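Local coordinates for protein (R)-specific secondary-alkylsulfatase (Pseudomonas sp., PDB 4AXH) that hydrolyses secondary alkyl sulfate esters with inversion of configuration, turning (R)-sulfates into (S)-alcohols at a site that binds two zinc ions, at residues 172-177 and 275-280; 216-221 and 541-546; 376-381 and 418-423; 547-552 and 579-584; 236-241 and 524-529. All coordinates share one frame; numbering follows the deposited sequence.

In the fold
The five contacts are spread over the metallo-beta-lactamase, dimerisation and C-terminal regions. Interaction 1 packs two sheets of the zinc-binding metallo-beta-lactamase fold together, away from the annotated sites. Interaction 2 lies nearer the catalytic centre, the Asn218 side chain being about 9 Å from a zinc ion, and it touches interaction 4, where Ile219 CD1 lies 3.9 Å from Leu547 CD2; their centres are 15 Å apart. Interaction 3 flanks the sulfate-binding loop, with the Asn423 side chain about 3 Å from that of Leu319. Interaction 5 joins the metallo-beta-lactamase part to the helices of the dimerisation region, its centre 28 Å from those of both interactions 2 and 3.

Interaction 1: 172-177 and 275-280; sequences IVAVVY and HTVDGV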
# COMPACT_ATOMS: atom_id res chain seq x y z
N ILE A 172 -35.70 -20.08 5.75
CA ILE A 172 -34.74 -19.24 5.07
C ILE A 172 -34.47 -19.93 3.75
O ILE A 172 -33.94 -21.04 3.73
CB ILE A 172 -33.46 -19.02 5.92
CG1 ILE A 172 -33.81 -18.19 7.19
CG2 ILE A 172 -32.35 -18.37 5.10
CD1 ILE A 172 -32.79 -18.20 8.33
N VAL A 173 -34.92 -19.31 2.65
CA VAL A 173 -34.76 -19.84 1.30
C VAL A 173 -33.42 -19.35 0.71
O VAL A 173 -32.77 -20.04 -0.07
CB VAL A 173 -35.96 -19.46 0.40
CG1 VAL A 173 -35.80 -20.04 -1.01
CG2 VAL A 173 -37.28 -19.92 1.02
N ALA A 174 -33.05 -18.12 1.04
CA ALA A 174 -31.86 -17.54 0.45
C ALA A 174 -31.11 -16.64 1.42
O ALA A 174 -31.72 -16.01 2.29
CB ALA A 174 -32.22 -16.77 -0.83
N VAL A 175 -29.79 -16.58 1.22
CA VAL A 175 -28.88 -15.72 1.96
C VAL A 175 -27.96 -15.03 0.96
O VAL A 175 -27.59 -15.65 -0.02
CB VAL A 175 -28.12 -16.46 3.11
CG1 VAL A 175 -26.95 -15.64 3.64
CG2 VAL A 175 -29.06 -16.83 4.24
N VAL A 176 -27.64 -13.74 1.21
CA VAL A 176 -26.73 -12.92 0.41
C VAL A 176 -25.62 -12.45 1.33
O VAL A 176 -25.89 -11.90 2.38
CB VAL A 176 -27.44 -11.71 -0.25
CG1 VAL A 176 -26.46 -10.86 -1.06
CG2 VAL A 176 -28.59 -12.16 -1.13
N TYR A 177 -24.38 -12.70 0.94
CA TYR A 177 -23.18 -12.24 1.63
C TYR A 177 -22.80 -11.01 0.85
O TYR A 177 -22.38 -11.15 -0.30
CB TYR A 177 -22.03 -13.27 1.54
CG TYR A 177 -22.24 -14.58 2.27
CD1 TYR A 177 -22.92 -14.63 3.49
CD2 TYR A 177 -21.66 -15.76 1.80
CE1 TYR A 177 -23.07 -15.83 4.19
CE2 TYR A 177 -21.78 -16.96 2.52
CZ TYR A 177 -22.49 -16.99 3.71
OH TYR A 177 -22.61 -18.17 4.40
N HIS A 275 -31.08 -11.62 -10.44
CA HIS A 275 -31.50 -12.94 -9.94
C HIS A 275 -32.81 -12.85 -9.21
O HIS A 275 -33.07 -11.88 -8.48
CB HIS A 275 -30.48 -13.57 -9.00
CG HIS A 275 -29.23 -13.98 -9.68
ND1 HIS A 275 -29.09 -15.23 -10.21
CD2 HIS A 275 -28.08 -13.29 -9.85
CE1 HIS A 275 -27.87 -15.26 -10.72
NE2 HIS A 275 -27.22 -14.12 -10.52
N THR A 276 -33.63 -13.88 -9.37
CA THR A 276 -34.92 -13.95 -8.71
C THR A 276 -34.98 -15.22 -7.87
O THR A 276 -34.52 -16.28 -8.32
CB THR A 276 -36.08 -13.58 -9.68
OG1 THR A 276 -37.36 -13.70 -9.03
CG2 THR A 276 -36.05 -14.38 -10.98
N VAL A 277 -35.43 -15.08 -6.60
CA VAL A 277 -35.51 -16.18 -5.62
C VAL A 277 -36.68 -15.94 -4.69
O VAL A 277 -36.75 -14.88 -4.06
CB VAL A 277 -34.14 -16.46 -4.89
CG1 VAL A 277 -33.66 -15.26 -4.07
CG2 VAL A 277 -34.20 -17.73 -4.04
N ASP A 278 -37.63 -16.88 -4.62
CA ASP A 278 -38.84 -16.78 -3.79
C ASP A 278 -39.69 -15.53 -4.11
O ASP A 278 -40.29 -14.92 -3.22
CB ASP A 278 -38.53 -16.94 -2.29
CG ASP A 278 -39.69 -17.49 -1.48
OD1 ASP A 278 -40.47 -18.32 -2.03
OD2 ASP A 278 -39.81 -17.13 -0.29
N GLY A 279 -39.75 -15.19 -5.39
CA GLY A 279 -40.50 -14.04 -5.88
C GLY A 279 -39.92 -12.73 -5.41
O GLY A 279 -40.67 -11.78 -5.13
N VAL A 280 -38.58 -12.68 -5.28
CA VAL A 280 -37.81 -11.52 -4.84
C VAL A 280 -36.79 -11.25 -5.92
O VAL A 280 -35.99 -12.13 -6.24
CB VAL A 280 -37.17 -11.72 -3.43
CG1 VAL A 280 -36.27 -10.56 -3.06
CG2 VAL A 280 -38.23 -11.93 -2.36
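Ala174 and Val277 form the close part of this contact: the Ala174 CB methyl sits in the fork of the valine, 3.9 Å from Val277 CG1 and equally far from Val277 CG2. The fork opens this way because Val277 holds CG1 between its own N and carbonyl carbon (chi1 62°), with CG2 opposite the N. One residue earlier, Val173 slides past the same valine in the opposite direction, and its CG1 stays 4.1 Å from Val277 CG2. The two strands belong to different sheets of the metallo-beta-lactamase fold, 172-176 to the larger one and 272-277 to the edge of the smaller; side chains alone join them here, with no hydrogen bond between the segments. Leu282 and Val145 add to the apolar layer around this junction. The contact loosens at Val173 and Asp278, toward the hairpin turn, whose Gly279 is exposed. There the two side chains cross at about a right angle, Val173 CG2 lying 4.0 Å from Asp278 OD2. The carboxylate is turned to polar partners instead: OD1 bonds to Ser142 OG and OD2 to the N of Gly143. Asp278 and Gly279, both with positive phi, make the two-residue hairpin turn that leads from Val277 to Val280.

Interaction 2: 216-221 and 541-546; sequences SENILA and SEMGRA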
# COMPACT_ATOMS: atom_id res chain seq x y z
N SER A 216 -8.22 -15.68 3.48
CA SER A 216 -6.87 -15.11 3.37
C SER A 216 -6.60 -13.79 4.12
O SER A 216 -5.57 -13.67 4.79
CB SER A 216 -6.44 -14.99 1.91
OG SER A 216 -6.57 -16.23 1.23
N GLU A 217 -7.50 -12.80 3.97
CA GLU A 217 -7.35 -11.50 4.64
C GLU A 217 -7.57 -11.60 6.17
O GLU A 217 -6.99 -10.80 6.92
CB GLU A 217 -8.27 -10.43 4.00
CG GLU A 217 -9.75 -10.55 4.37
CD GLU A 217 -10.71 -9.52 3.80
OE1 GLU A 217 -10.59 -8.33 4.18
OE2 GLU A 217 -11.60 -9.92 3.01
N ASN A 218 -8.41 -12.59 6.61
CA ASN A 218 -8.84 -12.85 7.99
C ASN A 218 -8.06 -13.92 8.80
O ASN A 218 -8.27 -14.00 10.02
CB ASN A 218 -10.37 -13.12 8.06
CG ASN A 218 -11.24 -11.99 7.53
OD1 ASN A 218 -11.15 -10.81 8.14
ND2 ASN A 218 -12.03 -12.18 6.60
N ILE A 219 -7.17 -14.75 8.14
CA ILE A 219 -6.38 -15.80 8.81
C ILE A 219 -4.79 -15.66 8.66
O ILE A 219 -4.09 -16.23 9.49
CB ILE A 219 -6.98 -17.27 8.69
CG1 ILE A 219 -8.57 -17.28 8.72
CG2 ILE A 219 -6.43 -18.18 9.80
CD1 ILE A 219 -9.31 -18.52 8.16
N LEU A 220 -4.24 -14.83 7.71
CA LEU A 220 -2.77 -14.63 7.56
C LEU A 220 -1.92 -13.89 8.66
O LEU A 220 -1.47 -14.60 9.54
CB LEU A 220 -2.32 -14.26 6.13
CG LEU A 220 -0.85 -14.72 5.77
CD1 LEU A 220 -0.63 -16.23 5.96
CD2 LEU A 220 -0.46 -14.34 4.35
N ALA A 221 -1.57 -12.54 8.55
CA ALA A 221 -0.74 -11.72 9.52
C ALA A 221 -1.48 -11.41 10.85
O ALA A 221 -1.28 -10.39 11.56
CB ALA A 221 -0.30 -10.44 8.86
N SER A 541 -14.34 -19.36 17.80
CA SER A 541 -14.41 -19.26 16.34
C SER A 541 -13.58 -20.34 15.63
O SER A 541 -12.36 -20.40 15.80
CB SER A 541 -13.95 -17.89 15.89
OG SER A 541 -13.50 -17.89 14.54
N GLU A 542 -14.23 -21.13 14.78
CA GLU A 542 -13.57 -22.20 14.02
C GLU A 542 -13.29 -21.74 12.57
O GLU A 542 -13.62 -22.44 11.61
CB GLU A 542 -14.41 -23.49 14.06
CG GLU A 542 -14.79 -24.00 15.44
CD GLU A 542 -16.00 -24.91 15.47
OE1 GLU A 542 -15.86 -26.10 15.10
OE2 GLU A 542 -17.09 -24.44 15.88
N MET A 543 -12.71 -20.55 12.42
CA MET A 543 -12.41 -19.97 11.11
C MET A 543 -11.24 -20.67 10.44
O MET A 543 -11.36 -20.99 9.26
CB MET A 543 -12.17 -18.46 11.22
CG MET A 543 -13.44 -17.62 11.17
SD MET A 543 -13.81 -17.00 9.53
CE MET A 543 -12.39 -15.93 9.31
N GLY A 544 -10.17 -20.95 11.18
CA GLY A 544 -8.95 -21.61 10.66
C GLY A 544 -9.05 -23.03 10.12
O GLY A 544 -8.08 -23.55 9.55
N ARG A 545 -10.22 -23.69 10.30
CA ARG A 545 -10.44 -25.06 9.80
C ARG A 545 -10.57 -25.10 8.26
O ARG A 545 -10.24 -26.12 7.66
CB ARG A 545 -11.64 -25.75 10.51
CG ARG A 545 -13.02 -25.19 10.17
CD ARG A 545 -14.16 -25.93 10.87
NE ARG A 545 -14.92 -26.77 9.93
CZ ARG A 545 -16.21 -27.09 10.06
NH1 ARG A 545 -16.91 -26.66 11.10
NH2 ARG A 545 -16.80 -27.86 9.16
N ALA A 546 -11.03 -23.99 7.64
CA ALA A 546 -11.25 -23.79 6.20
C ALA A 546 -9.96 -23.51 5.41
O ALA A 546 -10.03 -23.21 4.21
CB ALA A 546 -12.24 -22.66 5.97
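Asn218 of helix 210-219 meets Met543 through its CB, 3.7 Å from the Met543 CE methyl. Its amide plays another part: ND2 bonds back to the O of Ala214 in the preceding turn, while Ile182 and Phe185 pack against the side chain. Next, Ile219 makes the larger contribution. Its CG1 branch, set opposite the carbonyl carbon, sends CD1 over the backbone of the other segment, 3.4 Å from Met543 O and 4.0 Å from the N of Gly544. CG1 itself lies 4.1 Å from Met543 CE, and the two side chains cross at a slant. The methionine reaches both residues because its chain bends twice, at chi2 (-96°) and chi3 (-64°), which folds the methyl back toward the helix; Phe185 and Leu261 enclose it further. Beyond Ile219 the chain turns away: Leu220 packs on Leu555 and Ile558 of helix 549-559, and Ala221 touches Leu384 of the second subunit. No hydrogen bond links the segments. The contact seats the loop before helix 549-559, in the C-terminal, SCP2-like region, against the metallo-beta-lactamase fold near the zinc site, where the Asn218 side chain is about 5 Å from that of His181, a zinc ligand.

Interaction 3: 376-381 and 418-423; sequences YAFLNN and GALSTN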
# COMPACT_ATOMS: atom_id res chain seq x y z
N TYR A 376 -14.60 10.42 -1.06
CA TYR A 376 -13.53 9.52 -1.43
C TYR A 376 -12.66 10.05 -2.53
O TYR A 376 -11.43 9.98 -2.41
CB TYR A 376 -14.03 8.07 -1.64
CG TYR A 376 -14.53 7.45 -0.35
CD1 TYR A 376 -13.65 7.17 0.69
CD2 TYR A 376 -15.89 7.25 -0.14
CE1 TYR A 376 -14.12 6.69 1.92
CE2 TYR A 376 -16.36 6.75 1.07
CZ TYR A 376 -15.47 6.46 2.10
OH TYR A 376 -15.91 5.95 3.30
N ALA A 377 -13.28 10.67 -3.58
CA ALA A 377 -12.51 11.26 -4.68
C ALA A 377 -11.66 12.39 -4.16
O ALA A 377 -10.51 12.51 -4.59
CB ALA A 377 -13.42 11.74 -5.79
N PHE A 378 -12.16 13.14 -3.16
CA PHE A 378 -11.40 14.23 -2.55
C PHE A 378 -10.15 13.67 -1.85
O PHE A 378 -9.05 14.23 -1.98
CB PHE A 378 -12.25 15.04 -1.56
CG PHE A 378 -11.48 15.96 -0.67
CD1 PHE A 378 -10.94 17.15 -1.16
CD2 PHE A 378 -11.25 15.63 0.67
CE1 PHE A 378 -10.21 18.02 -0.32
CE2 PHE A 378 -10.49 16.48 1.50
CZ PHE A 378 -9.97 17.67 0.99
N LEU A 379 -10.32 12.59 -1.11
CA LEU A 379 -9.20 12.00 -0.38
C LEU A 379 -8.08 11.65 -1.33
O LEU A 379 -6.97 12.13 -1.14
CB LEU A 379 -9.65 10.81 0.48
CG LEU A 379 -10.38 11.17 1.75
CD1 LEU A 379 -11.08 9.94 2.33
CD2 LEU A 379 -9.46 11.82 2.77
N ASN A 380 -8.41 10.95 -2.41
CA ASN A 380 -7.47 10.55 -3.44
C ASN A 380 -6.87 11.78 -4.16
O ASN A 380 -5.66 12.00 -4.12
CB ASN A 380 -8.17 9.62 -4.43
CG ASN A 380 -7.24 9.04 -5.44
OD1 ASN A 380 -6.55 8.04 -5.18
ND2 ASN A 380 -7.18 9.66 -6.62
N ASN A 381 -7.74 12.61 -4.77
CA ASN A 381 -7.35 13.76 -5.58
C ASN A 381 -6.65 14.88 -4.85
O ASN A 381 -5.71 15.42 -5.40
CB ASN A 381 -8.51 14.27 -6.42
CG ASN A 381 -9.14 13.27 -7.35
OD1 ASN A 381 -8.49 12.35 -7.89
ND2 ASN A 381 -10.43 13.45 -7.59
N GLY A 418 -13.27 6.08 10.11
CA GLY A 418 -12.06 6.47 9.40
C GLY A 418 -11.65 7.85 9.86
O GLY A 418 -12.46 8.60 10.43
N ALA A 419 -10.39 8.22 9.66
CA ALA A 419 -9.99 9.55 10.04
C ALA A 419 -9.45 10.28 8.81
O ALA A 419 -8.80 9.65 7.97
CB ALA A 419 -8.97 9.49 11.14
N LEU A 420 -9.79 11.58 8.67
CA LEU A 420 -9.36 12.39 7.53
C LEU A 420 -7.84 12.49 7.49
O LEU A 420 -7.23 12.28 6.44
CB LEU A 420 -10.07 13.76 7.51
CG LEU A 420 -9.46 14.91 6.67
CD1 LEU A 420 -9.65 14.71 5.20
CD2 LEU A 420 -10.05 16.23 7.10
N SER A 421 -7.21 12.72 8.65
CA SER A 421 -5.75 12.78 8.77
C SER A 421 -5.10 11.43 8.36
O SER A 421 -4.24 11.41 7.47
CB SER A 421 -5.37 13.15 10.20
OG SER A 421 -5.94 12.21 11.11
N THR A 422 -5.57 10.30 8.96
CA THR A 422 -5.10 8.94 8.70
C THR A 422 -5.22 8.59 7.22
O THR A 422 -4.24 8.10 6.64
CB THR A 422 -5.88 7.97 9.58
OG1 THR A 422 -5.82 8.42 10.94
CG2 THR A 422 -5.42 6.51 9.44
N ASN A 423 -6.41 8.84 6.62
CA ASN A 423 -6.72 8.56 5.23
C ASN A 423 -5.89 9.35 4.27
O ASN A 423 -5.48 8.79 3.26
CB ASN A 423 -8.21 8.71 4.95
CG ASN A 423 -9.04 7.56 5.49
OD1 ASN A 423 -8.52 6.47 5.83
ND2 ASN A 423 -10.35 7.79 5.59
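The Asn423 amide, packed against Leu379, is gripped at both ends by one loop: OD1 accepts from the N of Leu319, a sulfate-binding residue, and ND2 donates to the O of His317. Those two bonds fix the rotation of the buried amide. Leu379 packs alongside, with CD1 4.0 Å from Asn423 ND2 and CD2 4.0 Å from Asn423 CB. Tyr376 helps hold the same loop, its OH bonding to the N of His317. Leu379 carries a second contact, CD2 resting 3.8 Å from Leu420 CD1. Here helix 362-388 meets the first turn of helix 420-431, which follows the N-cap residue Ala419, so the contact is an all-helical one beside the metallo-beta-lactamase core, with 420-431 in the dimerisation region. Leu420 sets CG opposite its backbone N (chi1 161°), and this swings CD1 across to the edge of the Phe378 ring, near the ring plane and 4.2 Å from Phe378 CE2. The two side chains stand at about a right angle. Val400 packs on both, Leu403 and Pro404 touch the ring from a neighbouring loop, and Val591 of the second subunit packs against Phe378 as well.

Interaction 4: 547-552 and 579-584; sequences LTPDMF and LKQDIA
Pro549 and Gln581 approach from opposite directions, and the proline CG comes 3.4 Å from Gln581 OE1 and 4.0 Å from Gln581 CD. Leu579 reaches the neighbouring ring carbon end-on with its CD1, 4.0 Å from Pro549 CD. Beside the proline, Asp550 OD1 stands 3.7 Å from Gln581 OE1. No hydrogen bond joins this pair; carboxylate and amide planes are turned 47° against each other. Gln581 gets its amide to the proline with CG opposite the backbone N and a bend at chi2 (-135°). The contact lays the start of helix 549-559 on strand 581-588 of the C-terminal, SCP2-like domain, a helix-on-sheet layer in which Phe576 of strand 570-576 also packs against Pro549. Behind the first shell, Thr548 is the N-cap of the helix: its OG1 accepts from the N of Met551 at 3.3 Å and donates to Asp550 OD2 at 2.8 Å, meeting that oxygen from above the carboxylate plane, 59° out of it. The aspartate is thereby steadied next to the glutamine. On the strand side, Lys580 and Gln581 both lie opposite Phe576 in a G1 beta bulge, with Lys580 at positive phi, just where Gln581 enters the strand.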
# COMPACT_ATOMS: atom_id res chain seq x y z
N LEU A 547 -8.80 -23.65 6.07
CA LEU A 547 -7.50 -23.39 5.46
C LEU A 547 -7.01 -24.51 4.58
O LEU A 547 -6.90 -25.66 5.02
CB LEU A 547 -6.42 -23.07 6.50
CG LEU A 547 -6.48 -21.74 7.22
CD1 LEU A 547 -5.22 -21.57 8.06
CD2 LEU A 547 -6.52 -20.55 6.23
N THR A 548 -6.66 -24.15 3.34
CA THR A 548 -6.10 -25.04 2.34
C THR A 548 -4.65 -25.35 2.77
O THR A 548 -4.05 -24.54 3.49
CB THR A 548 -6.11 -24.37 0.96
OG1 THR A 548 -5.10 -23.37 0.91
CG2 THR A 548 -7.47 -23.76 0.60
N PRO A 549 -4.07 -26.49 2.32
CA PRO A 549 -2.68 -26.79 2.68
C PRO A 549 -1.71 -25.64 2.38
O PRO A 549 -0.92 -25.29 3.25
CB PRO A 549 -2.36 -28.04 1.87
CG PRO A 549 -3.43 -28.11 0.82
CD PRO A 549 -4.63 -27.55 1.48
N ASP A 550 -1.82 -25.02 1.19
CA ASP A 550 -0.99 -23.89 0.73
C ASP A 550 -1.06 -22.70 1.68
O ASP A 550 -0.04 -22.07 1.96
CB ASP A 550 -1.35 -23.47 -0.70
CG ASP A 550 -2.82 -23.60 -1.05
OD1 ASP A 550 -3.31 -24.75 -1.15
OD2 ASP A 550 -3.50 -22.55 -1.19
N MET A 551 -2.27 -22.41 2.21
CA MET A 551 -2.49 -21.33 3.17
C MET A 551 -1.82 -21.68 4.48
O MET A 551 -1.13 -20.83 5.06
CB MET A 551 -3.99 -21.10 3.39
CG MET A 551 -4.60 -20.20 2.36
SD MET A 551 -6.37 -20.37 2.20
CE MET A 551 -6.59 -19.74 0.50
N PHE A 552 -1.98 -22.94 4.92
CA PHE A 552 -1.36 -23.46 6.13
C PHE A 552 0.19 -23.45 6.00
O PHE A 552 0.87 -23.11 6.98
CB PHE A 552 -1.89 -24.86 6.45
CG PHE A 552 -1.12 -25.61 7.51
CD1 PHE A 552 -1.25 -25.28 8.86
CD2 PHE A 552 -0.26 -26.64 7.17
CE1 PHE A 552 -0.52 -25.97 9.84
CE2 PHE A 552 0.46 -27.34 8.15
CZ PHE A 552 0.33 -26.99 9.47
N LEU A 579 -7.75 -34.71 -1.20
CA LEU A 579 -7.72 -33.46 -1.97
C LEU A 579 -7.18 -33.64 -3.37
O LEU A 579 -7.27 -32.69 -4.16
CB LEU A 579 -6.82 -32.45 -1.25
CG LEU A 579 -7.45 -31.55 -0.21
CD1 LEU A 579 -6.41 -31.08 0.76
CD2 LEU A 579 -8.10 -30.34 -0.86
N LYS A 580 -6.54 -34.80 -3.66
CA LYS A 580 -5.85 -35.10 -4.92
C LYS A 580 -4.84 -33.98 -5.28
O LYS A 580 -4.65 -33.62 -6.45
CB LYS A 580 -6.80 -35.55 -6.07
CG LYS A 580 -7.78 -34.51 -6.65
CD LYS A 580 -8.51 -35.04 -7.89
CE LYS A 580 -9.65 -34.15 -8.33
NZ LYS A 580 -9.18 -32.91 -9.01
N GLN A 581 -4.20 -33.43 -4.23
CA GLN A 581 -3.26 -32.32 -4.32
C GLN A 581 -1.88 -32.65 -3.72
O GLN A 581 -1.77 -33.13 -2.59
CB GLN A 581 -3.86 -31.06 -3.66
CG GLN A 581 -3.29 -29.76 -4.21
CD GLN A 581 -2.93 -28.79 -3.12
OE1 GLN A 581 -3.81 -28.14 -2.52
NE2 GLN A 581 -1.64 -28.65 -2.85
N ASP A 582 -0.84 -32.36 -4.50
CA ASP A 582 0.55 -32.58 -4.14
C ASP A 582 1.26 -31.25 -3.96
O ASP A 582 1.15 -30.37 -4.81
CB ASP A 582 1.24 -33.42 -5.23
CG ASP A 582 0.70 -34.83 -5.32
OD1 ASP A 582 -0.29 -35.04 -6.07
OD2 ASP A 582 1.24 -35.72 -4.64
N ILE A 583 1.97 -31.10 -2.86
CA ILE A 583 2.68 -29.86 -2.57
C ILE A 583 4.13 -30.16 -2.19
O ILE A 583 4.39 -31.01 -1.35
CB ILE A 583 1.87 -28.90 -1.61
CG1 ILE A 583 2.61 -27.59 -1.25
CG2 ILE A 583 1.22 -29.59 -0.41
CD1 ILE A 583 3.72 -27.67 -0.20
N ALA A 584 5.08 -29.47 -2.83
CA ALA A 584 6.50 -29.67 -2.61
C ALA A 584 7.18 -28.52 -1.83
O ALA A 584 7.47 -27.46 -2.40
CB ALA A 584 7.21 -29.92 -3.94

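Interaction 5: 236-241 and 524-529; sequences MVPRGA and GAMELR
Extended through its first two torsions (chi1 176°, chi2 175°), Met526 projects straight from its helix toward Met236, Val237 and Pro238, and a bend at chi3 (-80°) then turns its methyl along their backbone. This one side chain makes all the closest approaches between the segments. Its SD lies 3.3 Å from Met236 O, and its CE is about as near the same oxygen. The methyl continues past Val237, with CE 3.8 Å from Val237 CA, and ends against the proline ring, 3.5 Å from Pro238 CD. Beside the sulfur, Val237 CG2 stands 4.3 Å from Met526 SD, a looser apolar neighbour. The arrangement joins helix 515-529 of the alkylsulfatase dimerisation region to the long loop that follows helix 222-233 in the metallo-beta-lactamase part, a helix-to-loop contact made without a hydrogen bond. A second link between the same parts runs through Glu527, which forms a salt bridge to Arg227 and a hydrogen bond to Tyr231, both on helix 222-233. Val237 also packs on Met522 and Thr523, one turn back along helix 515-529. Within the loop, Arg239 NH1 bonds to the O of Gly234, and Pro238 has a backbone bond with Gln244. Further along the helix, Arg529 forms salt bridges to Asp503 and Glu506 of helix 495-511.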
# COMPACT_ATOMS: atom_id res chain seq x y z
N MET A 236 -11.32 -4.18 26.11
CA MET A 236 -10.76 -4.23 27.46
C MET A 236 -11.05 -2.96 28.29
O MET A 236 -10.88 -2.96 29.50
CB MET A 236 -9.28 -4.57 27.42
CG MET A 236 -8.98 -6.06 27.62
SD MET A 236 -10.07 -7.34 26.85
CE MET A 236 -11.24 -7.67 28.27
N VAL A 237 -11.57 -1.91 27.64
CA VAL A 237 -11.94 -0.64 28.25
C VAL A 237 -13.41 -0.67 28.72
O VAL A 237 -14.29 -1.08 27.96
CB VAL A 237 -11.64 0.56 27.29
CG1 VAL A 237 -12.00 1.89 27.93
CG2 VAL A 237 -10.18 0.55 26.83
N PRO A 238 -13.71 -0.24 29.97
CA PRO A 238 -15.11 -0.24 30.44
C PRO A 238 -15.99 0.72 29.65
O PRO A 238 -15.47 1.55 28.92
CB PRO A 238 -14.98 0.26 31.90
CG PRO A 238 -13.60 0.09 32.25
CD PRO A 238 -12.80 0.25 31.02
N ARG A 239 -17.31 0.64 29.82
CA ARG A 239 -18.24 1.53 29.14
C ARG A 239 -18.55 2.66 30.12
O ARG A 239 -18.55 2.44 31.34
CB ARG A 239 -19.53 0.81 28.68
CG ARG A 239 -19.35 -0.60 28.07
CD ARG A 239 -18.15 -0.76 27.14
NE ARG A 239 -17.94 -2.14 26.69
CZ ARG A 239 -16.86 -2.56 26.03
NH1 ARG A 239 -15.86 -1.72 25.78
NH2 ARG A 239 -16.77 -3.82 25.63
N GLY A 240 -18.77 3.86 29.58
CA GLY A 240 -19.04 5.05 30.38
C GLY A 240 -18.43 6.28 29.76
O GLY A 240 -17.48 6.17 28.97
N ALA A 241 -18.97 7.48 30.13
CA ALA A 241 -18.59 8.81 29.64
C ALA A 241 -17.11 9.13 29.81
O ALA A 241 -16.60 9.98 29.06
CB ALA A 241 -19.45 9.88 30.29
N GLY A 524 -4.72 2.67 25.31
CA GLY A 524 -3.37 3.18 25.55
C GLY A 524 -3.18 3.66 26.98
O GLY A 524 -2.25 3.23 27.66
N ALA A 525 -4.08 4.54 27.45
CA ALA A 525 -4.05 5.09 28.80
C ALA A 525 -4.17 3.99 29.88
O ALA A 525 -3.41 4.01 30.84
CB ALA A 525 -5.15 6.13 28.97
N MET A 526 -5.07 3.00 29.69
CA MET A 526 -5.26 1.85 30.56
C MET A 526 -3.96 1.03 30.69
O MET A 526 -3.48 0.86 31.80
CB MET A 526 -6.41 0.99 30.03
CG MET A 526 -6.65 -0.30 30.80
SD MET A 526 -8.13 -1.20 30.18
CE MET A 526 -9.36 -0.28 31.00
N GLU A 527 -3.39 0.55 29.58
CA GLU A 527 -2.17 -0.27 29.60
C GLU A 527 -0.94 0.46 30.14
O GLU A 527 -0.05 -0.19 30.70
CB GLU A 527 -1.86 -0.89 28.24
CG GLU A 527 -2.83 -1.93 27.70
CD GLU A 527 -2.36 -2.63 26.44
OE1 GLU A 527 -1.29 -2.28 25.90
OE2 GLU A 527 -3.05 -3.58 26.00
N LEU A 528 -0.88 1.80 29.96
CA LEU A 528 0.24 2.61 30.45
C LEU A 528 0.20 2.61 31.96
O LEU A 528 1.23 2.51 32.61
CB LEU A 528 0.14 4.05 29.94
CG LEU A 528 0.78 4.31 28.60
CD1 LEU A 528 0.26 5.62 28.02
CD2 LEU A 528 2.33 4.27 28.68
N ARG A 529 -1.01 2.69 32.51
CA ARG A 529 -1.28 2.69 33.93
C ARG A 529 -1.11 1.29 34.53
O ARG A 529 -0.47 1.15 35.57
CB ARG A 529 -2.70 3.21 34.19
CG ARG A 529 -2.79 4.72 34.09
CD ARG A 529 -4.22 5.18 33.88
NE ARG A 529 -4.28 6.63 33.74
CZ ARG A 529 -5.40 7.31 33.50
NH1 ARG A 529 -6.56 6.68 33.36
NH2 ARG A 529 -5.36 8.63 33.40